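Cellulose binding domain-containing protein (Clostridium clariflavum, PDB 4B96) probably binds cellulose through this calcium-binding family 3b carbohydrate-binding module, part of a membrane-anchored biomass-sensing protein. Local coordinates at residues Phe46-Lys51 with Thr113-Glu118. Numbering follows the deposited sequence.
Sequences FKDDYK and TEFNQE. With CA (calcium ion), chain E.
The CA atoms of Asp48 and Phe115 are the nearest pair across the two segments, 7.1 Å apart, too far for direct strand pairing, and no hydrogen bond passes between 46-51 and 113-118; a calcium ion and its water join them instead. Lys47 O and Asn116 O each lie 2.2 Å from the calcium ion, one carbonyl from either segment, so the metal grips main chain on both sides. Asp119 and Asp120 add OD1 ligands, and three waters complete the shell. One of these waters, 2.5 Å from the calcium ion, donates to Asp48 OD1 and accepts from Asn116 N, the water oxygen standing 2.6 Å from that carboxylate oxygen. Asp48 is therefore a second-shell residue: it orients a metal-bound water without touching the ion. Its CG is anti to the backbone N (chi1 -169°), which carries the carboxylate across to Phe115. There the carboxylate meets the ring at its edge, OD1 coming to 3.4 Å from Phe115 CD1 near the ring plane, with the two planes 65° apart. Arg109 of strand 100-109 forms a salt bridge with the same OD1, and the Phe115 side chain packs on this residue as well, so water and guanidinium share one buried oxygen and probably favour the charged carboxylate. The other oxygen, OD2, accepts from Tyr50 N at 3.2 Å, from well above the carboxylate plane, and closes an Asx turn just after strand 40-47. Asn116 closes a second one, its OD1 taking Glu118 N at 3.1 Å as the chain heads for the two aspartate ligands. This is the calcium site of a CBM3 beta-sandwich, tying the end of strand 40-47 to the segment around strand 115-116 through backbone carbonyls, two aspartates and ordered water.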
loop_
_atom_site.group_PDB
_atom_site.type_symbol
_atom_site.label_atom_id
_atom_site.label_comp_id
_atom_site.label_asym_id
_atom_site.label_seq_id
_atom_site.Cartn_x
_atom_site.Cartn_y
_atom_site.Cartn_z
ATOM N N PHE A 46 7.704 -8.313 11.948
ATOM C CA PHE A 46 8.864 -8.127 12.806
ATOM C C PHE A 46 9.886 -9.238 12.603
ATOM O O PHE A 46 9.599 -10.303 11.999
ATOM C CB PHE A 46 8.427 -7.991 14.265
ATOM C CG PHE A 46 7.845 -9.252 14.845
ATOM C CD1 PHE A 46 6.498 -9.626 14.595
ATOM C CD2 PHE A 46 8.623 -10.076 15.690
ATOM C CE1 PHE A 46 5.933 -10.788 15.148
ATOM C CE2 PHE A 46 8.049 -11.256 16.254
ATOM C CZ PHE A 46 6.735 -11.627 15.968
ATOM N N LYS A 47 11.111 -8.958 13.022
ATOM C CA LYS A 47 12.182 -9.950 12.882
ATOM C C LYS A 47 12.581 -10.358 14.300
ATOM O O LYS A 47 13.030 -9.527 15.072
ATOM C CB LYS A 47 13.374 -9.305 12.181
ATOM C CG LYS A 47 14.521 -10.296 11.867
ATOM C CD LYS A 47 15.630 -9.554 11.073
ATOM C CE LYS A 47 16.731 -10.508 10.549
ATOM N NZ LYS A 47 17.450 -11.128 11.665
ATOM N N ASP A 48 12.459 -11.632 14.648
ATOM C CA ASP A 48 12.836 -12.046 15.995
ATOM C C ASP A 48 12.924 -13.565 16.010
ATOM O O ASP A 48 12.210 -14.239 15.279
ATOM C CB ASP A 48 11.792 -11.569 16.990
ATOM C CG ASP A 48 12.265 -11.728 18.420
ATOM O OD1 ASP A 48 13.127 -10.923 18.845
ATOM O OD2 ASP A 48 11.777 -12.672 19.093
ATOM N N ASP A 49 13.809 -14.105 16.809
ATOM C CA ASP A 49 14.067 -15.554 16.755
ATOM C C ASP A 49 13.616 -16.304 18.024
ATOM O O ASP A 49 13.989 -17.467 18.229
ATOM C CB ASP A 49 15.541 -15.770 16.459
ATOM C CG ASP A 49 15.766 -16.505 15.113
ATOM O OD1 ASP A 49 14.813 -17.150 14.563
ATOM O OD2 ASP A 49 16.919 -16.487 14.641
ATOM N N TYR A 50 12.809 -15.643 18.874
ATOM C CA TYR A 50 12.271 -16.312 20.049
ATOM C C TYR A 50 10.935 -17.018 19.655
ATOM O O TYR A 50 9.996 -16.365 19.236
ATOM C CB TYR A 50 12.015 -15.309 21.210
ATOM C CG TYR A 50 11.757 -16.057 22.500
ATOM C CD1 TYR A 50 12.808 -16.663 23.184
ATOM C CD2 TYR A 50 10.475 -16.182 23.010
ATOM C CE1 TYR A 50 12.609 -17.383 24.325
ATOM C CE2 TYR A 50 10.246 -16.879 24.184
ATOM C CZ TYR A 50 11.314 -17.489 24.831
ATOM O OH TYR A 50 11.117 -18.196 25.965
ATOM N N LYS A 51 10.837 -18.327 19.840
ATOM C CA LYS A 51 9.692 -19.089 19.340
ATOM C C LYS A 51 8.338 -18.789 20.064
ATOM O O LYS A 51 7.297 -18.618 19.402
ATOM C CB LYS A 51 9.994 -20.580 19.316
ATOM C CG LYS A 51 8.806 -21.501 18.973
ATOM C CD LYS A 51 8.304 -21.349 17.521
ATOM C CE LYS A 51 9.403 -21.549 16.447
ATOM N NZ LYS A 51 9.097 -20.716 15.198
ATOM N N THR A 113 12.386 -11.551 27.945
ATOM C CA THR A 113 13.602 -10.920 27.446
ATOM C C THR A 113 13.211 -9.908 26.337
ATOM O O THR A 113 12.092 -9.933 25.825
ATOM C CB THR A 113 14.664 -11.954 27.003
ATOM O OG1 THR A 113 14.163 -12.779 25.932
ATOM C CG2 THR A 113 15.100 -12.800 28.225
ATOM N N GLU A 114 14.121 -8.986 26.028
ATOM C CA GLU A 114 13.816 -7.838 25.166
ATOM C C GLU A 114 13.883 -8.150 23.676
ATOM O O GLU A 114 14.763 -8.900 23.215
ATOM C CB GLU A 114 14.812 -6.699 25.443
ATOM C CG GLU A 114 14.513 -5.923 26.742
ATOM C CD GLU A 114 15.536 -4.787 27.004
ATOM O OE1 GLU A 114 16.718 -4.908 26.575
ATOM O OE2 GLU A 114 15.140 -3.789 27.625
ATOM N N PHE A 115 12.964 -7.539 22.932
ATOM C CA PHE A 115 13.095 -7.470 21.475
ATOM C C PHE A 115 14.099 -6.367 21.084
ATOM O O PHE A 115 14.323 -5.424 21.857
ATOM C CB PHE A 115 11.765 -7.059 20.835
ATOM C CG PHE A 115 10.669 -8.027 21.053
ATOM C CD1 PHE A 115 10.614 -9.215 20.330
ATOM C CD2 PHE A 115 9.626 -7.725 21.938
ATOM C CE1 PHE A 115 9.537 -10.130 20.504
ATOM C CE2 PHE A 115 8.558 -8.620 22.133
ATOM C CZ PHE A 115 8.497 -9.839 21.414
ATOM N N ASN A 116 14.651 -6.479 19.866
ATOM C CA ASN A 116 15.341 -5.387 19.210
ATOM C C ASN A 116 14.452 -4.983 18.048
ATOM O O ASN A 116 14.311 -5.740 17.064
ATOM C CB ASN A 116 16.709 -5.880 18.686
ATOM C CG ASN A 116 17.405 -4.835 17.779
ATOM O OD1 ASN A 116 17.008 -3.663 17.730
ATOM N ND2 ASN A 116 18.432 -5.269 17.047
ATOM N N GLN A 117 13.812 -3.828 18.145
ATOM C CA GLN A 117 12.828 -3.438 17.191
ATOM C C GLN A 117 13.432 -2.813 15.944
ATOM O O GLN A 117 12.710 -2.544 14.968
ATOM C CB GLN A 117 11.919 -2.396 17.818
ATOM C CG GLN A 117 11.233 -2.886 19.085
ATOM C CD GLN A 117 10.038 -1.980 19.465
ATOM O OE1 GLN A 117 8.974 -2.142 18.915
ATOM N NE2 GLN A 117 10.246 -1.042 20.377
ATOM N N GLU A 118 14.725 -2.569 15.993
ATOM C CA GLU A 118 15.367 -1.775 14.930
ATOM C C GLU A 118 15.225 -2.366 13.529
ATOM O O GLU A 118 15.204 -1.635 12.551
ATOM C CB GLU A 118 16.838 -1.532 15.227
ATOM C CG GLU A 118 17.424 -0.438 14.294
ATOM C CD GLU A 118 18.880 -0.093 14.606
ATOM O OE1 GLU A 118 19.637 -0.994 15.088
ATOM O OE2 GLU A 118 19.252 1.092 14.361
HETATM CA CA CA E . 13.612 -7.522 15.903
HETATM O O HOH W 1 14.098 -8.684 18.047
HETATM O O HOH W 2 11.595 -7.558 17.145
HETATM O O HOH W 3 15.921 -8.676 15.592
#